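Local atomic coordinates of regulatory protein SWI6 (Saccharomyces cerevisiae, PDB entry 1SW6), a protein that partners SWI4 in the SBF complex and MBP1 in the MBF complex to activate cell-cycle-dependent transcription, and is represented by its ankyrin-repeat domain. Residues R202-L205 against H206-I210; L287-A290 against A291-N295; L266-K269 against W270-N274; S315-R318 against P319-G323; D226-M229 against G230-K234. All blocks are in the same frame, centred on the assembly; numbering follows the deposited sequence.

Interaction 1: residues R202-L205 against H206-I210; sequences RTIL and HHIII
Thr203 and His206 hold each other across the first turn of helix 204-212. With CG anti to the carbonyl carbon (chi1 -81°), His206 turns back so that Thr203 N donates to His206 ND1 at 3.1 Å and 165°, reaching it 17° out of the imidazole plane, while Thr203 CG2 sits at the ring's edge. The Thr203 hydroxyl also caps the helix, though only through a weak bond from Leu205 N. This capping box matches the TPLH sequence that opens the first helix of many ankyrin repeats, here written Thr-Ile-Leu-His. Main-chain bonds follow: Thr203 O accepts from His207 N at 3.3 Å and more weakly from His206 N, and the bond from Ile208 N to Ile204 O measures 3.0 Å.

Arg202 CB comes within 3.8 Å of His206 CB, its extended chain crossing the histidine at about a right angle, and Leu205 CD2 meets Ile208 CD1 at 4.2 Å.

The polar ends look beyond the turn: Arg202 NE pairs with Asp280, His206 NE2 bonds the carbonyl of Asp284, and His207 NE2 bonds Asp198. Helix 167-173 packs on Ile204 and Ile208, helix 286-293 on Leu205 and Ile209, and helix 218-234 on Ile204, Leu205 and Ile208.

Interaction 2: residues L287-A290 against A291-N295; sequences LNIA and ARLGN
The guanidinium of Arg292 folds back over the turn before it, with Asn288 O and Ile289 N beneath one face. A bend at chi3 (-84°) turns the chain back, and Arg292 NH2 comes to 3.5 Å from Asn288 O and 3.8 Å from Asn288 CG; the amide and guanidinium planes stand 70° apart. At the next residue, Leu293 CG lies 3.1 Å from Ile289 O, and its CD1 reaches Ile289 CG2 at 4.4 Å. Beneath the side chains runs the helical ladder, in which Ala291 N donates to Leu287 O at 2.8 Å.

All this belongs to the first helix of the fourth ankyrin repeat, where Asn288 takes the place of the histidine in the usual TPLH sequence. The helix stops at Gly294, whose positive phi (90°) suits a residue without CB. Ala290 O, at that end, accepts from Gly294 N at 3.3 Å and from a water at 2.6 Å that also donates to Asn295 O, tying the helix end to the N-cap residue of helix 296-304.

Further out, Asp284 anchors Arg292 NH2 in a salt bridge, and Asn288 ND2 donates to the carbonyl of Leu317. Ala291 and Arg292 touch Phe322, while Ile289 faces helix 204-212.

Interaction 3: residues L266-K269 against W270-N274; sequences LDLK and WIIAN
Asp267 O receives Ile271 N at 3.0 Å, and Trp270 N more weakly, opening the first turn of helix 268-276; near Asn274 the turns widen to pi type. Asp267 holds the N-cap position, and its side chain makes the capping bond. With CG between the backbone N and the carbonyl carbon (chi1 58°), the carboxylate curls over the helix start, where Asp267 OD2 accepts from Trp270 N at 2.9 Å. The second oxygen serves another partner: Lys269 bends at its last torsion and brings NZ to 2.7 Å from Asp267 OD1, above the carboxylate plane, in a salt bridge. One carboxylate thus joins a helix cap to a surface charge. An alanine here would remove both oxygens, and Trp270 N would probably keep only its weak bond to the carbonyl while Lys269 lost its counter-charge.

The apolar side begins with Leu266, whose CD2 approaches Trp270 CE3 at 3.5 Å and Ile271 CD1 at 3.8 Å, so that the methyl, the indole and the isoleucine tip close on one another. Asn274 CB covers one face of the indole, 3.6 Å above its centre, while Asn274 ND2 donates back to Trp270 O at 3.0 Å. That carbonyl also takes Asn274 N, so two donors grip it.

The indole NE1 bonds the carbonyl of Leu43, and its ring rests on Ile45 and Ile195. Leu268 and Ile271 turn to helix 218-234, where both meet Ile232, so this short helix of the third ankyrin repeat lies against the longer one.

Interaction 4: residues S315-R318 against P319-G323; sequences SGLR and PVDFG
Val320 CG2 sits squarely over one face of the Arg318 guanidinium, 3.5 Å above its centre, while Asp321 approaches the edge of the same group. There Arg318 NH2 donates to Asp321 OD1 at 3.1 Å in a salt bridge, on the syn side of the oxygen and near the guanidinium plane; the carboxylate is turned 44° from that plane. A bend at chi3 (-56°) folds the arginine back toward these partners. The other carboxylate oxygen, OD2, accepts the backbone N of Arg318 at 2.8 Å, and Asp321 N donates to Arg318 O at 2.8 Å. Three bonds therefore join the two residues around Pro319 and Val320, at the start of a short 3-10 segment. Reading Arg-Pro-Val-Asp, these four residues fall where other ankyrin repeats carry TPLH, with the aspartate in the histidine position, consistent with the fifth repeat opening in a similar way. Leu317 CD1 also touches Phe322 CZ at 4.3 Å, and Pro319 and Phe322 rest on helix 286-293. A leucine in place of Arg318 would probably leave Asp321 OD1 without its salt-bridge mate and take the flat cover off Val320, although the backbone bonds could remain. Because OD2 is held by a main-chain NH and OD1 by a charged group, Asp321 is likely to be held in its rotation and to favour the ionised state.

Interaction 5: residues D226-M229 against G230-K234; sequences DILM and GWIVK
Trp231 N donates to Ile227 O at 2.8 Å and 153°, a short bond in the C-terminal half of helix 218-234, the long second helix within the third ankyrin repeat. The ladder continues on both sides of it. Gly230 N meets Asp226 O at 2.9 Å and almost straight, and Val233 N closes on Met229 O at 3.3 Å. The backbone at Gly230 is ordinary helix, and a CB would fit there, so the glycine is not imposed by these turns.

Among the side chains, the closest pairing is between Leu228 and Ile232, which lie alongside one another and point the same way, with their CD1 atoms 3.6 Å apart (Leu228 CD1 to Ile232 CD1). Leu228 reaches this position because its CG lies anti to the backbone N (chi1 175°), which carries the branch on toward the next turn. Ile232 CD1 also lies at the edge of the Trp231 indole, in its plane. The tryptophan ring itself leads away from the preceding turn, and it is Trp231 CB that packs back, 3.2 Å from Ile227 O. Val233 CG2 similarly rests 3.4 Å from Met229 O.

Several neighbours pack on this part of the helix. Leu228 meets helix 204-212, Ile227 and Trp231 lean on helix 183-190, and Met229 bends at chi2 and chi3 on the side of helix 268-276. At the polar ends, Asp226 forms a salt bridge with Lys222 and a hydrogen bond with Tyr305, and the indole NE1 of Trp231 bonds OD1 of Asp188.

Overall arrangement
Interaction 1 is the most buried of the five, and interaction 4, on the fifth repeat, lies at the surface; interactions 2, 3 and 5 are partly buried. Interactions 1, 3 and 5 belong to the third repeat. There helix 218-234 bridges the other two: Leu228 CD2 packs on Leu205 CD2 at 4.0 Å, and Met229 CE on Leu268 CD1 at 3.8 Å. Ile289 CG2 touches Ile209 CG2 at 3.4 Å, and interaction 4 leans on interaction 2. Helix starts are capped by threonine with histidine in interaction 1 and by aspartate in interaction 3; interaction 4 adds to its salt bridge two bonds with the Arg318 backbone, and interaction 5 combines main-chain helix bonds with apolar side-chain packing.

Interaction 1: residues R202-L205 against H206-I210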
loop_
_atom_site.group_PDB
_atom_site.type_symbol
_atom_site.label_atom_id
_atom_site.label_comp_id
_atom_site.label_asym_id
_atom_site.label_seq_id
_atom_site.Cartn_x
_atom_site.Cartn_y
_atom_site.Cartn_z
ATOM N N ARG A 202 -2.169 -13.508 15.706
ATOM C CA ARG A 202 -2.967 -13.965 14.579
ATOM C C ARG A 202 -2.104 -14.767 13.619
ATOM O O ARG A 202 -1.009 -14.341 13.231
ATOM C CB ARG A 202 -3.612 -12.779 13.867
ATOM C CG ARG A 202 -4.850 -12.301 14.592
ATOM C CD ARG A 202 -5.375 -10.986 14.053
ATOM N NE ARG A 202 -6.665 -10.666 14.656
ATOM C CZ ARG A 202 -7.347 -9.555 14.411
ATOM N NH1 ARG A 202 -6.854 -8.649 13.572
ATOM N NH2 ARG A 202 -8.529 -9.357 14.997
ATOM N N THR A 203 -2.601 -15.940 13.250
ATOM C CA THR A 203 -1.889 -16.832 12.341
ATOM C C THR A 203 -2.239 -16.502 10.899
ATOM O O THR A 203 -3.021 -15.577 10.632
ATOM C CB THR A 203 -2.284 -18.281 12.609
ATOM O OG1 THR A 203 -3.608 -18.516 12.100
ATOM C CG2 THR A 203 -2.282 -18.541 14.123
ATOM N N ILE A 204 -1.665 -17.266 9.969
ATOM C CA ILE A 204 -1.930 -17.056 8.558
ATOM C C ILE A 204 -3.415 -17.307 8.276
ATOM O O ILE A 204 -4.005 -16.664 7.408
ATOM C CB ILE A 204 -1.061 -17.985 7.674
ATOM C CG1 ILE A 204 -1.282 -17.649 6.197
ATOM C CG2 ILE A 204 -1.395 -19.433 7.937
ATOM C CD1 ILE A 204 -0.680 -16.295 5.805
ATOM N N LEU A 205 -4.024 -18.234 9.018
ATOM C CA LEU A 205 -5.446 -18.525 8.817
ATOM C C LEU A 205 -6.318 -17.374 9.264
ATOM O O LEU A 205 -7.352 -17.116 8.670
ATOM C CB LEU A 205 -5.882 -19.784 9.570
ATOM C CG LEU A 205 -5.399 -21.124 9.022
ATOM C CD1 LEU A 205 -6.087 -22.274 9.775
ATOM C CD2 LEU A 205 -5.718 -21.193 7.526
ATOM N N HIS A 206 -5.919 -16.683 10.325
ATOM C CA HIS A 206 -6.725 -15.562 10.796
ATOM C C HIS A 206 -6.763 -14.506 9.706
ATOM O O HIS A 206 -7.808 -13.934 9.428
ATOM C CB HIS A 206 -6.137 -14.943 12.066
ATOM C CG HIS A 206 -6.477 -15.684 13.318
ATOM N ND1 HIS A 206 -5.568 -16.477 13.983
ATOM C CD2 HIS A 206 -7.622 -15.734 14.042
ATOM C CE1 HIS A 206 -6.135 -16.982 15.063
ATOM N NE2 HIS A 206 -7.382 -16.547 15.122
ATOM N N HIS A 207 -5.613 -14.263 9.087
ATOM C CA HIS A 207 -5.518 -13.259 8.040
ATOM C C HIS A 207 -6.288 -13.636 6.783
ATOM O O HIS A 207 -6.891 -12.766 6.153
ATOM C CB HIS A 207 -4.043 -12.975 7.708
ATOM C CG HIS A 207 -3.320 -12.216 8.780
ATOM N ND1 HIS A 207 -3.572 -10.887 9.053
ATOM C CD2 HIS A 207 -2.374 -12.607 9.667
ATOM C CE1 HIS A 207 -2.813 -10.495 10.061
ATOM N NE2 HIS A 207 -2.077 -11.520 10.452
ATOM N N ILE A 208 -6.283 -14.918 6.418
ATOM C CA ILE A 208 -7.009 -15.363 5.229
ATOM C C ILE A 208 -8.482 -15.016 5.439
ATOM O O ILE A 208 -9.124 -14.390 4.592
ATOM C CB ILE A 208 -6.869 -16.891 5.003
ATOM C CG1 ILE A 208 -5.424 -17.235 4.607
ATOM C CG2 ILE A 208 -7.859 -17.349 3.933
ATOM C CD1 ILE A 208 -5.203 -18.680 4.254
ATOM N N ILE A 209 -9.008 -15.419 6.588
ATOM C CA ILE A 209 -10.388 -15.138 6.919
ATOM C C ILE A 209 -10.659 -13.638 6.992
ATOM O O ILE A 209 -11.666 -13.178 6.472
ATOM C CB ILE A 209 -10.766 -15.821 8.243
ATOM C CG1 ILE A 209 -11.311 -17.225 7.951
ATOM C CG2 ILE A 209 -11.793 -14.995 8.995
ATOM C CD1 ILE A 209 -10.343 -18.140 7.240
ATOM N N ILE A 210 -9.774 -12.870 7.628
ATOM C CA ILE A 210 -9.991 -11.425 7.705
ATOM C C ILE A 210 -10.150 -10.870 6.292
ATOM O O ILE A 210 -10.978 -9.994 6.037
ATOM C CB ILE A 210 -8.808 -10.679 8.368
ATOM C CG1 ILE A 210 -8.717 -11.020 9.852
ATOM C CG2 ILE A 210 -8.982 -9.178 8.189
ATOM C CD1 ILE A 210 -9.918 -10.627 10.647
#

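Interaction 2: residues L287-A290 against A291-N295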
loop_
_atom_site.group_PDB
_atom_site.type_symbol
_atom_site.label_atom_id
_atom_site.label_comp_id
_atom_site.label_asym_id
_atom_site.label_seq_id
_atom_site.Cartn_x
_atom_site.Cartn_y
_atom_site.Cartn_z
ATOM N N LEU A 287 -12.418 -19.209 12.761
ATOM C CA LEU A 287 -13.824 -19.549 12.567
ATOM C C LEU A 287 -14.753 -18.530 13.232
ATOM O O LEU A 287 -15.796 -18.182 12.675
ATOM C CB LEU A 287 -14.123 -20.940 13.134
ATOM C CG LEU A 287 -15.586 -21.369 13.064
ATOM C CD1 LEU A 287 -16.048 -21.402 11.602
ATOM C CD2 LEU A 287 -15.752 -22.732 13.733
ATOM N N ASN A 288 -14.376 -18.070 14.426
ATOM C CA ASN A 288 -15.188 -17.104 15.171
ATOM C C ASN A 288 -15.199 -15.742 14.468
ATOM O O ASN A 288 -16.206 -15.041 14.482
ATOM C CB ASN A 288 -14.672 -16.960 16.609
ATOM C CG ASN A 288 -15.798 -16.644 17.602
ATOM O OD1 ASN A 288 -16.931 -16.395 17.200
ATOM N ND2 ASN A 288 -15.483 -16.650 18.898
ATOM N N ILE A 289 -14.071 -15.368 13.864
ATOM C CA ILE A 289 -13.968 -14.116 13.117
ATOM C C ILE A 289 -14.842 -14.262 11.874
ATOM O O ILE A 289 -15.538 -13.329 11.462
ATOM C CB ILE A 289 -12.509 -13.855 12.666
ATOM C CG1 ILE A 289 -11.660 -13.417 13.866
ATOM C CG2 ILE A 289 -12.478 -12.827 11.529
ATOM C CD1 ILE A 289 -10.176 -13.336 13.575
ATOM N N ALA A 290 -14.808 -15.449 11.283
ATOM C CA ALA A 290 -15.580 -15.730 10.086
ATOM C C ALA A 290 -17.089 -15.741 10.346
ATOM O O ALA A 290 -17.866 -15.289 9.511
ATOM C CB ALA A 290 -15.142 -17.079 9.485
ATOM N N ALA A 291 -17.502 -16.276 11.491
ATOM C CA ALA A 291 -18.925 -16.339 11.822
ATOM C C ALA A 291 -19.496 -14.932 11.935
ATOM O O ALA A 291 -20.643 -14.687 11.568
ATOM C CB ALA A 291 -19.132 -17.103 13.134
ATOM N N ARG A 292 -18.683 -14.010 12.441
ATOM C CA ARG A 292 -19.096 -12.622 12.599
ATOM C C ARG A 292 -19.176 -11.865 11.275
ATOM O O ARG A 292 -19.971 -10.932 11.140
ATOM C CB ARG A 292 -18.140 -11.902 13.546
ATOM C CG ARG A 292 -18.690 -11.703 14.937
ATOM C CD ARG A 292 -17.639 -11.101 15.830
ATOM N NE ARG A 292 -16.755 -12.125 16.372
ATOM C CZ ARG A 292 -15.434 -12.017 16.444
ATOM N NH1 ARG A 292 -14.820 -10.926 16.003
ATOM N NH2 ARG A 292 -14.726 -13.010 16.957
ATOM N N LEU A 293 -18.354 -12.261 10.301
ATOM C CA LEU A 293 -18.361 -11.613 8.990
ATOM C C LEU A 293 -19.632 -11.982 8.223
ATOM O O LEU A 293 -20.120 -11.212 7.392
ATOM C CB LEU A 293 -17.126 -12.019 8.179
ATOM C CG LEU A 293 -15.755 -11.699 8.785
ATOM C CD1 LEU A 293 -14.671 -12.140 7.819
ATOM C CD2 LEU A 293 -15.629 -10.207 9.062
ATOM N N GLY A 294 -20.165 -13.166 8.499
ATOM C CA GLY A 294 -21.385 -13.587 7.829
ATOM C C GLY A 294 -21.199 -14.347 6.529
ATOM O O GLY A 294 -22.110 -15.052 6.090
ATOM N N ASN A 295 -20.035 -14.203 5.905
ATOM C CA ASN A 295 -19.741 -14.896 4.653
ATOM C C ASN A 295 -19.808 -16.408 4.898
ATOM O O ASN A 295 -18.857 -17.017 5.382
ATOM C CB ASN A 295 -18.354 -14.466 4.159
ATOM C CG ASN A 295 -17.820 -15.342 3.039
ATOM O OD1 ASN A 295 -18.546 -15.700 2.103
ATOM N ND2 ASN A 295 -16.533 -15.678 3.121
HETATM O O HOH W 1 -17.021 -16.000 7.147
#

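Interaction 3: residues L266-K269 against W270-N274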
loop_
_atom_site.group_PDB
_atom_site.type_symbol
_atom_site.label_atom_id
_atom_site.label_comp_id
_atom_site.label_asym_id
_atom_site.label_seq_id
_atom_site.Cartn_x
_atom_site.Cartn_y
_atom_site.Cartn_z
ATOM N N LEU A 266 5.836 -30.179 9.852
ATOM C CA LEU A 266 4.657 -29.455 9.384
ATOM C C LEU A 266 3.753 -30.395 8.584
ATOM O O LEU A 266 3.966 -30.598 7.388
ATOM C CB LEU A 266 5.067 -28.279 8.492
ATOM C CG LEU A 266 4.677 -26.830 8.825
ATOM C CD1 LEU A 266 4.964 -25.971 7.589
ATOM C CD2 LEU A 266 3.209 -26.715 9.199
ATOM N N ASP A 267 2.749 -30.972 9.237
ATOM C CA ASP A 267 1.834 -31.871 8.543
ATOM C C ASP A 267 0.379 -31.570 8.900
ATOM O O ASP A 267 0.085 -30.619 9.629
ATOM C CB ASP A 267 2.183 -33.338 8.848
ATOM C CG ASP A 267 2.148 -33.657 10.334
ATOM O OD1 ASP A 267 2.704 -34.702 10.735
ATOM O OD2 ASP A 267 1.562 -32.873 11.102
ATOM N N LEU A 268 -0.530 -32.383 8.379
ATOM C CA LEU A 268 -1.944 -32.166 8.615
ATOM C C LEU A 268 -2.318 -32.132 10.095
ATOM O O LEU A 268 -3.013 -31.213 10.546
ATOM C CB LEU A 268 -2.768 -33.225 7.876
ATOM C CG LEU A 268 -4.285 -33.087 8.068
ATOM C CD1 LEU A 268 -4.758 -31.727 7.568
ATOM C CD2 LEU A 268 -4.997 -34.204 7.328
ATOM N N LYS A 269 -1.859 -33.114 10.865
ATOM C CA LYS A 269 -2.206 -33.104 12.270
ATOM C C LYS A 269 -1.617 -31.887 13.007
ATOM O O LYS A 269 -2.193 -31.404 13.996
ATOM C CB LYS A 269 -1.798 -34.425 12.932
ATOM C CG LYS A 269 -0.352 -34.831 12.826
ATOM C CD LYS A 269 -0.215 -36.226 13.433
ATOM C CE LYS A 269 1.214 -36.719 13.440
ATOM N NZ LYS A 269 1.728 -36.895 12.058
ATOM N N TRP A 270 -0.484 -31.378 12.525
ATOM C CA TRP A 270 0.114 -30.206 13.160
ATOM C C TRP A 270 -0.776 -28.999 12.898
ATOM O O TRP A 270 -1.011 -28.196 13.793
ATOM C CB TRP A 270 1.509 -29.896 12.614
ATOM C CG TRP A 270 2.191 -28.807 13.415
ATOM C CD1 TRP A 270 2.973 -28.975 14.529
ATOM C CD2 TRP A 270 2.095 -27.388 13.207
ATOM N NE1 TRP A 270 3.365 -27.752 15.025
ATOM C CE2 TRP A 270 2.843 -26.762 14.233
ATOM C CE3 TRP A 270 1.447 -26.584 12.257
ATOM C CZ2 TRP A 270 2.968 -25.367 14.333
ATOM C CZ3 TRP A 270 1.570 -25.188 12.357
ATOM C CH2 TRP A 270 2.326 -24.600 13.391
ATOM N N ILE A 271 -1.260 -28.879 11.662
ATOM C CA ILE A 271 -2.127 -27.767 11.272
ATOM C C ILE A 271 -3.402 -27.798 12.105
ATOM O O ILE A 271 -3.813 -26.777 12.663
ATOM C CB ILE A 271 -2.491 -27.847 9.764
ATOM C CG1 ILE A 271 -1.230 -27.691 8.911
ATOM C CG2 ILE A 271 -3.461 -26.743 9.393
ATOM C CD1 ILE A 271 -0.537 -26.349 9.092
ATOM N N ILE A 272 -4.019 -28.971 12.188
ATOM C CA ILE A 272 -5.241 -29.138 12.972
ATOM C C ILE A 272 -4.999 -28.817 14.445
ATOM O O ILE A 272 -5.733 -28.040 15.037
ATOM C CB ILE A 272 -5.801 -30.581 12.856
ATOM C CG1 ILE A 272 -6.323 -30.800 11.433
ATOM C CG2 ILE A 272 -6.921 -30.809 13.875
ATOM C CD1 ILE A 272 -6.745 -32.225 11.126
ATOM N N ALA A 273 -3.950 -29.372 15.033
ATOM C CA ALA A 273 -3.698 -29.122 16.454
ATOM C C ALA A 273 -3.141 -27.751 16.827
ATOM O O ALA A 273 -3.415 -27.262 17.918
ATOM C CB ALA A 273 -2.786 -30.195 17.008
ATOM N N ASN A 274 -2.384 -27.121 15.929
ATOM C CA ASN A 274 -1.759 -25.833 16.236
ATOM C C ASN A 274 -2.256 -24.587 15.527
ATOM O O ASN A 274 -1.993 -23.477 15.980
ATOM C CB ASN A 274 -0.257 -25.924 15.984
ATOM C CG ASN A 274 0.400 -26.972 16.821
ATOM O OD1 ASN A 274 0.579 -26.802 18.029
ATOM N ND2 ASN A 274 0.756 -28.086 16.189
#

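Interaction 4: residues S315-R318 against P319-G323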
loop_
_atom_site.group_PDB
_atom_site.type_symbol
_atom_site.label_atom_id
_atom_site.label_comp_id
_atom_site.label_asym_id
_atom_site.label_seq_id
_atom_site.Cartn_x
_atom_site.Cartn_y
_atom_site.Cartn_z
ATOM N N SER A 315 -15.129 -12.905 25.161
ATOM C CA SER A 315 -16.439 -12.271 25.304
ATOM C C SER A 315 -17.466 -13.371 25.471
ATOM O O SER A 315 -18.666 -13.140 25.306
ATOM C CB SER A 315 -16.808 -11.455 24.056
ATOM O OG SER A 315 -15.904 -10.391 23.831
ATOM N N GLY A 316 -16.994 -14.573 25.778
ATOM C CA GLY A 316 -17.904 -15.690 25.945
ATOM C C GLY A 316 -18.611 -16.067 24.653
ATOM O O GLY A 316 -19.408 -17.008 24.628
ATOM N N LEU A 317 -18.317 -15.334 23.581
ATOM C CA LEU A 317 -18.925 -15.590 22.276
ATOM C C LEU A 317 -18.257 -16.750 21.526
ATOM O O LEU A 317 -17.032 -16.863 21.474
ATOM C CB LEU A 317 -18.870 -14.322 21.417
ATOM C CG LEU A 317 -19.563 -13.093 22.015
ATOM C CD1 LEU A 317 -19.341 -11.879 21.120
ATOM C CD2 LEU A 317 -21.053 -13.378 22.180
ATOM N N ARG A 318 -19.086 -17.605 20.943
ATOM C CA ARG A 318 -18.625 -18.764 20.190
ATOM C C ARG A 318 -19.270 -18.719 18.811
ATOM O O ARG A 318 -20.334 -18.129 18.641
ATOM C CB ARG A 318 -19.051 -20.049 20.901
ATOM C CG ARG A 318 -18.641 -20.123 22.368
ATOM C CD ARG A 318 -19.475 -21.164 23.093
ATOM N NE ARG A 318 -20.893 -20.857 22.944
ATOM C CZ ARG A 318 -21.880 -21.724 23.137
ATOM N NH1 ARG A 318 -21.614 -22.972 23.496
ATOM N NH2 ARG A 318 -23.135 -21.342 22.942
ATOM N N PRO A 319 -18.635 -19.342 17.806
ATOM C CA PRO A 319 -19.180 -19.359 16.447
ATOM C C PRO A 319 -20.623 -19.840 16.390
ATOM O O PRO A 319 -21.402 -19.353 15.575
ATOM C CB PRO A 319 -18.231 -20.299 15.712
ATOM C CG PRO A 319 -16.921 -19.989 16.357
ATOM C CD PRO A 319 -17.296 -19.960 17.832
ATOM N N VAL A 320 -20.983 -20.801 17.243
ATOM C CA VAL A 320 -22.356 -21.304 17.240
ATOM C C VAL A 320 -23.347 -20.203 17.593
ATOM O O VAL A 320 -24.524 -20.287 17.243
ATOM C CB VAL A 320 -22.562 -22.506 18.210
ATOM C CG1 VAL A 320 -21.835 -23.734 17.664
ATOM C CG2 VAL A 320 -22.062 -22.161 19.613
ATOM N N ASP A 321 -22.868 -19.160 18.264
ATOM C CA ASP A 321 -23.740 -18.052 18.643
ATOM C C ASP A 321 -24.112 -17.199 17.440
ATOM O O ASP A 321 -25.052 -16.404 17.507
ATOM C CB ASP A 321 -23.075 -17.178 19.708
ATOM C CG ASP A 321 -22.808 -17.936 20.991
ATOM O OD1 ASP A 321 -23.657 -18.777 21.366
ATOM O OD2 ASP A 321 -21.760 -17.687 21.628
ATOM N N PHE A 322 -23.368 -17.351 16.345
ATOM C CA PHE A 322 -23.650 -16.604 15.123
ATOM C C PHE A 322 -24.241 -17.550 14.086
ATOM O O PHE A 322 -24.304 -17.230 12.901
ATOM C CB PHE A 322 -22.379 -15.953 14.562
ATOM C CG PHE A 322 -21.796 -14.901 15.457
ATOM C CD1 PHE A 322 -20.600 -15.130 16.140
ATOM C CD2 PHE A 322 -22.462 -13.694 15.654
ATOM C CE1 PHE A 322 -20.078 -14.171 17.011
ATOM C CE2 PHE A 322 -21.955 -12.731 16.519
ATOM C CZ PHE A 322 -20.760 -12.969 17.202
ATOM N N GLY A 323 -24.660 -18.725 14.550
ATOM C CA GLY A 323 -25.265 -19.708 13.668
ATOM C C GLY A 323 -24.302 -20.542 12.845
ATOM O O GLY A 323 -24.688 -21.124 11.834
#

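Interaction 5: residues D226-M229 against G230-K234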
loop_
_atom_site.group_PDB
_atom_site.type_symbol
_atom_site.label_atom_id
_atom_site.label_comp_id
_atom_site.label_asym_id
_atom_site.label_seq_id
_atom_site.Cartn_x
_atom_site.Cartn_y
_atom_site.Cartn_z
ATOM N N ASP A 226 -7.925 -23.272 0.666
ATOM C CA ASP A 226 -7.885 -24.612 0.079
ATOM C C ASP A 226 -6.496 -24.993 -0.421
ATOM O O ASP A 226 -6.068 -26.122 -0.235
ATOM C CB ASP A 226 -8.908 -24.750 -1.055
ATOM C CG ASP A 226 -10.345 -24.674 -0.560
ATOM O OD1 ASP A 226 -10.601 -25.010 0.620
ATOM O OD2 ASP A 226 -11.227 -24.288 -1.353
ATOM N N ILE A 227 -5.795 -24.058 -1.054
ATOM C CA ILE A 227 -4.443 -24.336 -1.535
ATOM C C ILE A 227 -3.528 -24.679 -0.362
ATOM O O ILE A 227 -2.706 -25.582 -0.455
ATOM C CB ILE A 227 -3.819 -23.123 -2.288
ATOM C CG1 ILE A 227 -4.459 -22.969 -3.667
ATOM C CG2 ILE A 227 -2.315 -23.308 -2.434
ATOM C CD1 ILE A 227 -4.308 -24.193 -4.543
ATOM N N LEU A 228 -3.670 -23.951 0.745
ATOM C CA LEU A 228 -2.847 -24.205 1.923
ATOM C C LEU A 228 -3.076 -25.623 2.477
ATOM O O LEU A 228 -2.116 -26.343 2.777
ATOM C CB LEU A 228 -3.153 -23.167 3.013
ATOM C CG LEU A 228 -2.450 -23.352 4.367
ATOM C CD1 LEU A 228 -0.971 -23.609 4.148
ATOM C CD2 LEU A 228 -2.638 -22.118 5.229
ATOM N N MET A 229 -4.340 -26.018 2.620
ATOM C CA MET A 229 -4.649 -27.353 3.134
ATOM C C MET A 229 -4.139 -28.436 2.169
ATOM O O MET A 229 -3.506 -29.403 2.591
ATOM C CB MET A 229 -6.151 -27.506 3.370
ATOM C CG MET A 229 -6.705 -26.615 4.487
ATOM S SD MET A 229 -5.892 -26.899 6.094
ATOM C CE MET A 229 -6.516 -28.558 6.456
ATOM N N GLY A 230 -4.402 -28.267 0.875
ATOM C CA GLY A 230 -3.922 -29.238 -0.092
ATOM C C GLY A 230 -2.401 -29.343 -0.076
ATOM O O GLY A 230 -1.840 -30.445 -0.158
ATOM N N TRP A 231 -1.727 -28.200 0.041
ATOM C CA TRP A 231 -0.260 -28.165 0.058
ATOM C C TRP A 231 0.299 -28.980 1.222
ATOM O O TRP A 231 1.279 -29.715 1.066
ATOM C CB TRP A 231 0.249 -26.720 0.175
ATOM C CG TRP A 231 1.770 -26.595 0.105
ATOM C CD1 TRP A 231 2.536 -26.443 -1.021
ATOM C CD2 TRP A 231 2.684 -26.628 1.207
ATOM N NE1 TRP A 231 3.869 -26.378 -0.681
ATOM C CE2 TRP A 231 3.986 -26.490 0.679
ATOM C CE3 TRP A 231 2.529 -26.760 2.594
ATOM C CZ2 TRP A 231 5.129 -26.479 1.488
ATOM C CZ3 TRP A 231 3.666 -26.747 3.403
ATOM C CH2 TRP A 231 4.951 -26.609 2.843
ATOM N N ILE A 232 -0.322 -28.843 2.394
ATOM C CA ILE A 232 0.145 -29.564 3.555
ATOM C C ILE A 232 0.055 -31.076 3.325
ATOM O O ILE A 232 1.000 -31.795 3.621
ATOM C CB ILE A 232 -0.644 -29.160 4.841
ATOM C CG1 ILE A 232 0.143 -28.128 5.664
ATOM C CG2 ILE A 232 -0.814 -30.353 5.746
ATOM C CD1 ILE A 232 0.373 -26.821 4.981
ATOM N N VAL A 233 -1.060 -31.553 2.779
ATOM C CA VAL A 233 -1.220 -32.995 2.555
ATOM C C VAL A 233 -0.445 -33.533 1.348
ATOM O O VAL A 233 0.011 -34.675 1.364
ATOM C CB VAL A 233 -2.723 -33.395 2.426
ATOM C CG1 VAL A 233 -3.436 -33.150 3.741
ATOM C CG2 VAL A 233 -3.404 -32.572 1.328
ATOM N N LYS A 234 -0.270 -32.717 0.313
ATOM C CA LYS A 234 0.461 -33.175 -0.866
ATOM C C LYS A 234 1.987 -33.172 -0.721
ATOM O O LYS A 234 2.672 -33.939 -1.397
ATOM C CB LYS A 234 0.066 -32.347 -2.091
ATOM C CG LYS A 234 -1.423 -32.399 -2.403
ATOM C CD LYS A 234 -1.756 -31.823 -3.768
ATOM C CE LYS A 234 -1.337 -30.369 -3.908
ATOM N NZ LYS A 234 -1.573 -29.856 -5.303
#